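Local structure of thymidylate synthase 1 (Bacillus subtilis, 1B02) at residues K66-E71 / N189-F194; N52-I57 / F240-L245; L174-R179 / V198-I203. The protein is a thymidylate synthase, an enzyme that converts dUMP to dTMP with 5,10-methylenetetrahydrofolate as both methyl donor and reductant. All blocks are in the same frame, centred on the assembly; numbering follows the deposited sequence.

Contact 1. Residues K66-E71 / N189-F194. With UFP (5-fluoro-2'-deoxyuridine-5'-monophosphate), chain B.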
loop_
_atom_site.group_PDB
_atom_site.type_symbol
_atom_site.label_atom_id
_atom_site.label_comp_id
_atom_site.label_asym_id
_atom_site.label_seq_id
_atom_site.Cartn_x
_atom_site.Cartn_y
_atom_site.Cartn_z
ATOM N N LYS A 66 -11.981 -2.706 2.273
ATOM C CA LYS A 66 -11.927 -3.820 3.211
ATOM C C LYS A 66 -10.827 -4.794 2.798
ATOM O O LYS A 66 -10.073 -5.294 3.635
ATOM C CB LYS A 66 -13.275 -4.543 3.251
ATOM C CG LYS A 66 -14.259 -3.963 4.253
ATOM C CD LYS A 66 -14.711 -5.018 5.248
ATOM C CE LYS A 66 -16.209 -4.937 5.498
ATOM N NZ LYS A 66 -16.608 -5.761 6.671
ATOM N N THR A 67 -10.741 -5.054 1.497
ATOM C CA THR A 67 -9.738 -5.961 0.948
ATOM C C THR A 67 -8.338 -5.397 1.171
ATOM O O THR A 67 -7.403 -6.134 1.489
ATOM C CB THR A 67 -9.953 -6.165 -0.564
ATOM O OG1 THR A 67 -11.293 -6.609 -0.797
ATOM C CG2 THR A 67 -8.982 -7.195 -1.110
ATOM N N ALA A 68 -8.204 -4.086 0.997
ATOM C CA ALA A 68 -6.927 -3.411 1.186
ATOM C C ALA A 68 -6.420 -3.624 2.608
ATOM O O ALA A 68 -5.261 -3.991 2.812
ATOM C CB ALA A 68 -7.076 -1.921 0.899
ATOM N N ILE A 69 -7.290 -3.403 3.589
ATOM C CA ILE A 69 -6.917 -3.579 4.990
ATOM C C ILE A 69 -6.596 -5.040 5.294
ATOM O O ILE A 69 -5.686 -5.339 6.067
ATOM C CB ILE A 69 -8.040 -3.109 5.933
ATOM C CG1 ILE A 69 -8.242 -1.601 5.789
ATOM C CG2 ILE A 69 -7.688 -3.450 7.367
ATOM C CD1 ILE A 69 -9.405 -1.066 6.589
ATOM N N LYS A 70 -7.343 -5.952 4.682
ATOM C CA LYS A 70 -7.113 -7.376 4.896
ATOM C C LYS A 70 -5.715 -7.759 4.419
ATOM O O LYS A 70 -5.013 -8.529 5.078
ATOM C CB LYS A 70 -8.163 -8.199 4.145
ATOM C CG LYS A 70 -9.581 -8.031 4.677
ATOM C CD LYS A 70 -10.383 -9.305 4.506
ATOM C CE LYS A 70 -11.875 -9.017 4.481
ATOM N NZ LYS A 70 -12.648 -10.153 3.911
ATOM N N GLU A 71 -5.315 -7.222 3.269
ATOM C CA GLU A 71 -3.994 -7.504 2.721
ATOM C C GLU A 71 -2.932 -6.939 3.659
ATOM O O GLU A 71 -1.916 -7.582 3.922
ATOM C CB GLU A 71 -3.847 -6.875 1.339
ATOM C CG GLU A 71 -2.465 -7.043 0.734
ATOM C CD GLU A 71 -2.273 -6.200 -0.507
ATOM O OE1 GLU A 71 -2.802 -5.069 -0.543
ATOM O OE2 GLU A 71 -1.598 -6.666 -1.448
ATOM N N ASN A 189 -2.159 1.473 -6.725
ATOM C CA ASN A 189 -2.108 2.753 -6.029
ATOM C C ASN A 189 -3.264 3.038 -5.073
ATOM O O ASN A 189 -3.035 3.292 -3.889
ATOM C CB ASN A 189 -1.975 3.906 -7.026
ATOM C CG ASN A 189 -1.818 5.244 -6.338
ATOM O OD1 ASN A 189 -2.712 6.090 -6.384
ATOM N ND2 ASN A 189 -0.678 5.444 -5.686
ATOM N N PRO A 190 -4.516 3.008 -5.564
ATOM C CA PRO A 190 -5.628 3.283 -4.645
ATOM C C PRO A 190 -5.568 2.388 -3.405
ATOM O O PRO A 190 -5.916 2.810 -2.301
ATOM C CB PRO A 190 -6.872 3.024 -5.496
ATOM C CG PRO A 190 -6.410 3.217 -6.905
ATOM C CD PRO A 190 -4.990 2.726 -6.932
ATOM N N PHE A 191 -5.110 1.156 -3.602
ATOM C CA PHE A 191 -4.976 0.186 -2.520
ATOM C C PHE A 191 -3.831 0.578 -1.592
ATOM O O PHE A 191 -3.981 0.579 -0.372
ATOM C CB PHE A 191 -4.677 -1.203 -3.092
ATOM C CG PHE A 191 -5.870 -2.112 -3.165
ATOM C CD1 PHE A 191 -7.066 -1.677 -3.729
ATOM C CD2 PHE A 191 -5.787 -3.422 -2.699
ATOM C CE1 PHE A 191 -8.161 -2.532 -3.833
ATOM C CE2 PHE A 191 -6.872 -4.286 -2.798
ATOM C CZ PHE A 191 -8.062 -3.840 -3.367
ATOM N N ASN A 192 -2.687 0.902 -2.187
ATOM C CA ASN A 192 -1.483 1.266 -1.442
ATOM C C ASN A 192 -1.604 2.523 -0.585
ATOM O O ASN A 192 -1.318 2.493 0.610
ATOM C CB ASN A 192 -0.301 1.437 -2.405
ATOM C CG ASN A 192 0.013 0.173 -3.181
ATOM O OD1 ASN A 192 0.399 0.231 -4.349
ATOM N ND2 ASN A 192 -0.149 -0.978 -2.537
ATOM N N VAL A 193 -2.013 3.626 -1.200
ATOM C CA VAL A 193 -2.148 4.894 -0.493
ATOM C C VAL A 193 -3.059 4.798 0.728
ATOM O O VAL A 193 -2.764 5.364 1.780
ATOM C CB VAL A 193 -2.690 5.989 -1.433
ATOM C CG1 VAL A 193 -2.975 7.270 -0.653
ATOM C CG2 VAL A 193 -1.688 6.253 -2.537
ATOM N N PHE A 194 -4.164 4.079 0.584
ATOM C CA PHE A 194 -5.115 3.929 1.676
ATOM C C PHE A 194 -4.636 2.965 2.760
ATOM O O PHE A 194 -4.575 3.322 3.936
ATOM C CB PHE A 194 -6.469 3.461 1.126
ATOM C CG PHE A 194 -7.495 3.181 2.193
ATOM C CD1 PHE A 194 -8.172 4.224 2.817
ATOM C CD2 PHE A 194 -7.767 1.873 2.589
ATOM C CE1 PHE A 194 -9.101 3.971 3.822
ATOM C CE2 PHE A 194 -8.693 1.610 3.594
ATOM C CZ PHE A 194 -9.360 2.661 4.211
HETATM N N1 UFP B . 2.197 -2.854 -7.903
HETATM C C2 UFP B . 1.641 -1.742 -7.225
HETATM N N3 UFP B . 1.407 -1.782 -5.813
HETATM C C4 UFP B . 1.549 -2.948 -4.965
HETATM C C5 UFP B . 1.783 -4.432 -5.643
HETATM C C6 UFP B . 2.719 -4.099 -7.000
HETATM O O2 UFP B . 1.092 -0.800 -7.806
HETATM O O4 UFP B . 1.643 -2.859 -3.731
HETATM F F5 UFP B . 2.330 -5.337 -4.847
HETATM C "C1'" UFP B . 2.333 -2.938 -9.396
HETATM C "C2'" UFP B . 3.342 -2.025 -10.064
HETATM C "C3'" UFP B . 3.566 -2.848 -11.327
HETATM C "C4'" UFP B . 3.421 -4.292 -10.954
HETATM O "O3'" UFP B . 2.591 -2.485 -12.286
HETATM O "O4'" UFP B . 2.564 -4.304 -9.820
HETATM C "C5'" UFP B . 4.645 -5.161 -10.581
HETATM O "O5'" UFP B . 5.457 -5.296 -11.790
HETATM P P UFP B . 6.973 -4.856 -11.753
HETATM O O1P UFP B . 7.657 -5.750 -10.803
HETATM O O2P UFP B . 7.038 -3.429 -11.524
HETATM O O3P UFP B . 7.314 -5.067 -13.288
#
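F191 and A68 form the centre of a buried apolar crossing between helices 65-77 and 188-207, near the middle of the chain; the short segments 66-71 and 189-194 pass 9.4 Å apart at -62°. The methyl CB of A68 sits over one face of the F191 ring, offset toward its rim and 4.3 Å from the centroid, a CH-pi contact. T67 CG2, anti to the backbone N, is the branch that comes to the edge of the same ring, 4.0 Å from F191 CE2. E71 OE1 is also at the ring edge, its carboxylate turned 78° from the ring, and is hydrogen-bonded to Q195 NE2, while OE2 bonds W94 NE1. One turn on, F194 meets I69 through CE2, 3.9 Å from I69 CG1. An alanine at F191 is likely to leave A68 and T67 without the ring they rest on and to open a gap between the helices. On another side of helix 188-207, N192 OD1 accepts the hydrogen bond from N3 of the bound 5-fluoro-dUMP at 2.7 Å (164°), and N192 ND2 donates to its O4 at 2.9 Å. This paired amide grip on the uracil edge is characteristic of the thymidylate synthase nucleotide site.

Contact 2. Residues N52-I57 / F240-L245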
loop_
_atom_site.group_PDB
_atom_site.type_symbol
_atom_site.label_atom_id
_atom_site.label_comp_id
_atom_site.label_asym_id
_atom_site.label_seq_id
_atom_site.Cartn_x
_atom_site.Cartn_y
_atom_site.Cartn_z
ATOM N N ASN A 52 -3.376 14.370 6.983
ATOM C CA ASN A 52 -4.198 13.458 7.777
ATOM C C ASN A 52 -5.467 14.095 8.340
ATOM O O ASN A 52 -6.043 13.604 9.308
ATOM C CB ASN A 52 -3.374 12.845 8.915
ATOM C CG ASN A 52 -2.816 11.480 8.556
ATOM O OD1 ASN A 52 -1.641 11.192 8.788
ATOM N ND2 ASN A 52 -3.660 10.632 7.983
ATOM N N SER A 53 -5.899 15.193 7.732
ATOM C CA SER A 53 -7.118 15.856 8.162
ATOM C C SER A 53 -8.272 15.141 7.459
ATOM O O SER A 53 -9.444 15.386 7.745
ATOM C CB SER A 53 -7.092 17.340 7.777
ATOM O OG SER A 53 -7.060 17.513 6.372
ATOM N N GLU A 54 -7.912 14.254 6.533
ATOM C CA GLU A 54 -8.871 13.463 5.766
ATOM C C GLU A 54 -8.328 12.055 5.627
ATOM O O GLU A 54 -7.140 11.815 5.839
ATOM C CB GLU A 54 -9.047 14.008 4.349
ATOM C CG GLU A 54 -9.495 15.440 4.229
ATOM C CD GLU A 54 -9.698 15.828 2.779
ATOM O OE1 GLU A 54 -9.476 14.961 1.908
ATOM O OE2 GLU A 54 -10.078 16.986 2.506
ATOM N N VAL A 55 -9.200 11.127 5.260
ATOM C CA VAL A 55 -8.785 9.750 5.048
ATOM C C VAL A 55 -8.496 9.643 3.553
ATOM O O VAL A 55 -9.369 9.901 2.723
ATOM C CB VAL A 55 -9.896 8.757 5.435
ATOM C CG1 VAL A 55 -9.484 7.342 5.055
ATOM C CG2 VAL A 55 -10.169 8.846 6.927
ATOM N N PRO A 56 -7.258 9.276 3.190
ATOM C CA PRO A 56 -6.890 9.152 1.775
ATOM C C PRO A 56 -7.537 7.974 1.048
ATOM O O PRO A 56 -7.030 6.853 1.082
ATOM C CB PRO A 56 -5.367 9.048 1.809
ATOM C CG PRO A 56 -5.069 8.452 3.140
ATOM C CD PRO A 56 -6.131 8.952 4.084
ATOM N N ILE A 57 -8.663 8.237 0.393
ATOM C CA ILE A 57 -9.370 7.210 -0.361
ATOM C C ILE A 57 -10.078 7.868 -1.538
ATOM O O ILE A 57 -10.584 8.985 -1.420
ATOM C CB ILE A 57 -10.404 6.465 0.520
ATOM C CG1 ILE A 57 -11.052 5.332 -0.282
ATOM C CG2 ILE A 57 -11.458 7.435 1.026
ATOM C CD1 ILE A 57 -11.265 4.062 0.514
ATOM N N PHE A 240 -16.839 13.161 -3.764
ATOM C CA PHE A 240 -17.598 13.441 -2.553
ATOM C C PHE A 240 -16.650 13.670 -1.387
ATOM O O PHE A 240 -15.474 13.314 -1.459
ATOM C CB PHE A 240 -18.534 12.269 -2.241
ATOM C CG PHE A 240 -19.278 11.760 -3.440
ATOM C CD1 PHE A 240 -20.472 12.350 -3.833
ATOM C CD2 PHE A 240 -18.770 10.708 -4.194
ATOM C CE1 PHE A 240 -21.150 11.901 -4.966
ATOM C CE2 PHE A 240 -19.440 10.253 -5.329
ATOM C CZ PHE A 240 -20.631 10.851 -5.714
ATOM N N GLU A 241 -17.158 14.275 -0.317
ATOM C CA GLU A 241 -16.342 14.529 0.861
ATOM C C GLU A 241 -15.749 13.208 1.321
ATOM O O GLU A 241 -16.400 12.164 1.238
ATOM C CB GLU A 241 -17.188 15.130 1.983
ATOM C CG GLU A 241 -17.779 16.488 1.656
ATOM C CD GLU A 241 -19.173 16.661 2.223
ATOM O OE1 GLU A 241 -19.370 16.359 3.421
ATOM O OE2 GLU A 241 -20.072 17.096 1.470
ATOM N N ALA A 242 -14.512 13.253 1.797
ATOM C CA ALA A 242 -13.840 12.050 2.265
ATOM C C ALA A 242 -14.607 11.453 3.440
ATOM O O ALA A 242 -15.204 12.177 4.237
ATOM C CB ALA A 242 -12.412 12.377 2.681
ATOM N N PRO A 243 -14.614 10.118 3.554
ATOM C CA PRO A 243 -15.326 9.472 4.657
ATOM C C PRO A 243 -14.502 9.513 5.936
ATOM O O PRO A 243 -13.340 9.916 5.923
ATOM C CB PRO A 243 -15.529 8.047 4.158
ATOM C CG PRO A 243 -14.351 7.803 3.272
ATOM C CD PRO A 243 -13.973 9.135 2.661
ATOM N N GLU A 244 -15.109 9.099 7.041
ATOM C CA GLU A 244 -14.416 9.072 8.320
ATOM C C GLU A 244 -14.049 7.628 8.612
ATOM O O GLU A 244 -14.817 6.717 8.320
ATOM C CB GLU A 244 -15.319 9.615 9.427
ATOM C CG GLU A 244 -15.535 11.119 9.364
ATOM C CD GLU A 244 -15.729 11.738 10.736
ATOM O OE1 GLU A 244 -15.660 10.994 11.740
ATOM O OE2 GLU A 244 -15.948 12.968 10.808
ATOM N N LEU A 245 -12.867 7.418 9.177
ATOM C CA LEU A 245 -12.412 6.072 9.494
ATOM C C LEU A 245 -12.512 5.813 10.988
ATOM O O LEU A 245 -11.848 6.474 11.786
ATOM C CB LEU A 245 -10.962 5.885 9.035
ATOM C CG LEU A 245 -10.415 4.486 8.715
ATOM C CD1 LEU A 245 -9.115 4.288 9.475
ATOM C CD2 LEU A 245 -11.418 3.401 9.078
HETATM O O HOH W 1 -11.658 11.985 6.619
#
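V55 lays its CG2 methyl against the backbone of P243 and the base of L245, with V55 CG2 3.5 Å from P243 O and 3.7 Å from L245 CB. CG1 is anti to the backbone N (chi1 174°), which leaves CG2, beside that N, as the branch that meets the second segment; the V55 and L245 side chains lie at about a right angle. Two residues on, I57 presses CG2 against the proline ring, 3.4 Å from P243 CD, again crossing at roughly a right angle. With CG1 anti to N, this methyl occupies the slot between N and the carbonyl carbon. A242 fills the other end of the interface: its CB rests 3.9 Å from V55 O and close to E54 OE1, a carboxylate oxygen that takes its hydrogen bond from the backbone N of Q3. The polar link between the segments runs through one water, which donates to P243 O at 2.8 Å and accepts a weak bond from V55 N. The touching parts run almost perpendicular to each other. The loop 52-57 lies between strand 40-50 and helix 65-77. F194 of helix 188-207 touches V55, while L264 of strand 262-265, the partner of strand 244-247 in a small antiparallel sheet, touches I57 of the loop and P243 and L245 of the other segment.

Contact 3. Residues L174-R179 / V198-I203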
loop_
_atom_site.group_PDB
_atom_site.type_symbol
_atom_site.label_atom_id
_atom_site.label_comp_id
_atom_site.label_asym_id
_atom_site.label_seq_id
_atom_site.Cartn_x
_atom_site.Cartn_y
_atom_site.Cartn_z
ATOM N N LEU A 174 3.391 11.350 14.971
ATOM C CA LEU A 174 4.018 10.275 14.206
ATOM C C LEU A 174 3.804 10.522 12.720
ATOM O O LEU A 174 2.671 10.532 12.242
ATOM C CB LEU A 174 3.416 8.924 14.590
ATOM C CG LEU A 174 4.123 7.686 14.037
ATOM C CD1 LEU A 174 5.565 7.657 14.511
ATOM C CD2 LEU A 174 3.392 6.439 14.496
ATOM N N HIS A 175 4.900 10.738 11.997
ATOM C CA HIS A 175 4.843 10.984 10.561
ATOM C C HIS A 175 5.264 9.721 9.831
ATOM O O HIS A 175 6.106 8.964 10.319
ATOM C CB HIS A 175 5.780 12.128 10.173
ATOM C CG HIS A 175 5.630 13.346 11.028
ATOM N ND1 HIS A 175 4.852 14.422 10.659
ATOM C CD2 HIS A 175 6.146 13.652 12.241
ATOM C CE1 HIS A 175 4.894 15.338 11.610
ATOM N NE2 HIS A 175 5.673 14.896 12.582
ATOM N N LEU A 176 4.680 9.491 8.661
ATOM C CA LEU A 176 5.018 8.305 7.891
ATOM C C LEU A 176 5.313 8.622 6.437
ATOM O O LEU A 176 4.562 9.342 5.780
ATOM C CB LEU A 176 3.883 7.280 7.964
ATOM C CG LEU A 176 3.987 6.093 7.004
ATOM C CD1 LEU A 176 5.096 5.169 7.452
ATOM C CD2 LEU A 176 2.662 5.352 6.956
ATOM N N GLU A 177 6.422 8.081 5.950
ATOM C CA GLU A 177 6.824 8.258 4.563
ATOM C C GLU A 177 7.031 6.864 3.992
ATOM O O GLU A 177 7.809 6.073 4.529
ATOM C CB GLU A 177 8.127 9.055 4.471
ATOM C CG GLU A 177 8.499 9.476 3.052
ATOM C CD GLU A 177 9.582 10.542 3.016
ATOM O OE1 GLU A 177 10.340 10.655 3.999
ATOM O OE2 GLU A 177 9.677 11.270 2.004
ATOM N N VAL A 178 6.311 6.545 2.922
ATOM C CA VAL A 178 6.458 5.234 2.300
ATOM C C VAL A 178 6.853 5.417 0.846
ATOM O O VAL A 178 6.596 6.463 0.249
ATOM C CB VAL A 178 5.149 4.402 2.377
ATOM C CG1 VAL A 178 4.779 4.146 3.827
ATOM C CG2 VAL A 178 4.030 5.129 1.681
ATOM N N ARG A 179 7.488 4.408 0.273
ATOM C CA ARG A 179 7.899 4.513 -1.113
ATOM C C ARG A 179 7.578 3.267 -1.927
ATOM O O ARG A 179 7.738 2.134 -1.460
ATOM C CB ARG A 179 9.400 4.811 -1.194
ATOM C CG ARG A 179 9.956 4.802 -2.610
ATOM C CD ARG A 179 11.257 5.573 -2.715
ATOM N NE ARG A 179 11.483 6.049 -4.077
ATOM C CZ ARG A 179 11.956 5.292 -5.063
ATOM N NH1 ARG A 179 12.255 4.016 -4.843
ATOM N NH2 ARG A 179 12.121 5.811 -6.272
ATOM N N VAL A 198 -3.736 3.645 6.879
ATOM C CA VAL A 198 -4.429 2.903 7.920
ATOM C C VAL A 198 -3.381 2.342 8.867
ATOM O O VAL A 198 -3.577 2.311 10.081
ATOM C CB VAL A 198 -5.278 1.746 7.323
ATOM C CG1 VAL A 198 -5.728 0.796 8.425
ATOM C CG2 VAL A 198 -6.494 2.314 6.603
ATOM N N LEU A 199 -2.261 1.899 8.305
ATOM C CA LEU A 199 -1.178 1.355 9.113
ATOM C C LEU A 199 -0.636 2.450 10.025
ATOM O O LEU A 199 -0.286 2.192 11.176
ATOM C CB LEU A 199 -0.055 0.829 8.224
ATOM C CG LEU A 199 1.128 0.230 8.981
ATOM C CD1 LEU A 199 0.702 -1.058 9.661
ATOM C CD2 LEU A 199 2.270 -0.024 8.017
ATOM N N GLN A 200 -0.568 3.672 9.505
ATOM C CA GLN A 200 -0.080 4.800 10.289
ATOM C C GLN A 200 -1.016 5.033 11.470
ATOM O O GLN A 200 -0.574 5.217 12.604
ATOM C CB GLN A 200 -0.012 6.068 9.431
ATOM C CG GLN A 200 0.587 7.261 10.171
ATOM C CD GLN A 200 0.503 8.554 9.386
ATOM O OE1 GLN A 200 -0.185 8.634 8.370
ATOM N NE2 GLN A 200 1.206 9.580 9.856
ATOM N N ARG A 201 -2.315 5.021 11.192
ATOM C CA ARG A 201 -3.320 5.232 12.220
ATOM C C ARG A 201 -3.279 4.141 13.290
ATOM O O ARG A 201 -3.475 4.417 14.474
ATOM C CB ARG A 201 -4.701 5.304 11.575
ATOM C CG ARG A 201 -4.959 6.627 10.876
ATOM C CD ARG A 201 -6.049 6.519 9.829
ATOM N NE ARG A 201 -6.175 7.753 9.053
ATOM C CZ ARG A 201 -6.843 8.829 9.459
ATOM N NH1 ARG A 201 -7.450 8.826 10.636
ATOM N NH2 ARG A 201 -6.905 9.907 8.687
ATOM N N MET A 202 -3.013 2.906 12.875
ATOM C CA MET A 202 -2.937 1.791 13.813
ATOM C C MET A 202 -1.737 1.944 14.737
ATOM O O MET A 202 -1.876 1.917 15.959
ATOM C CB MET A 202 -2.816 0.464 13.063
ATOM C CG MET A 202 -4.064 0.053 12.303
ATOM S SD MET A 202 -3.747 -1.338 11.203
ATOM C CE MET A 202 -3.263 -2.587 12.360
ATOM N N ILE A 203 -0.556 2.094 14.143
ATOM C CA ILE A 203 0.684 2.247 14.899
ATOM C C ILE A 203 0.623 3.454 15.833
ATOM O O ILE A 203 1.136 3.409 16.949
ATOM C CB ILE A 203 1.898 2.418 13.954
ATOM C CG1 ILE A 203 2.045 1.184 13.055
ATOM C CG2 ILE A 203 3.163 2.663 14.765
ATOM C CD1 ILE A 203 2.608 -0.043 13.745
#
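Q200, L174 and L176 carry most of the buried area where strand 174-179 meets helix 198-203, and Q200 does two jobs at once. Its chain is fully extended, with CG anti to the backbone N, and it reaches from the helix to the strand backbone. There NE2 donates to L174 O at 3.0 Å, with an N-H...O angle of 143°. The acceptor lies close to the plane of the Q200 amide, whereas the donor is tilted 25° out of the L174 carbonyl plane. A second, weak bond from NE2 to E213 O ties the same amide to strand 210-224, so that this buried nitrogen spans two neighbouring strands. The aliphatic part of Q200 slides past L176 in the opposite direction: Q200 CB is 3.7 Å from L176 CD2, and Q200 CD is 3.9 Å from L176 CB. L174 meets the helix one turn further along, where its CD2 touches I203 CG2 at 3.8 Å. The strand and helix directions differ by 150°, close to antiparallel. They are the first two elements of a beta-alpha-beta crossover in which helix 188-207 lies on the mixed sheet between parallel strands 173-184 and 210-224. W167 of strand 162-169 packs on both leucines, Y214 of strand 210-224 touches L176 and Q200, and L72 of helix 65-77 meets L199 on the helix.

Contacts 1 and 3 are buried and share helix 188-207: its first turns pack on helix 65-77 in contact 1, its later ones on the central sheet in contact 3. Contact 2 is only partly buried, and its centre lies about 16 Å from that of the chain. The chemistry follows this placing. Contact 1 is aromatic and methyl packing beside the nucleotide, contact 3 combines leucines with one side-chain-to-backbone bond, and contact 2 joins an irregular loop to a segment that runs into a short strand, through aliphatic groups and a water. Contact 2 touches both others: F194 CD1 lies 3.9 Å from I57 CD1, and L245 CD1 of segment 240-245 lies 3.8 Å from R201 CD.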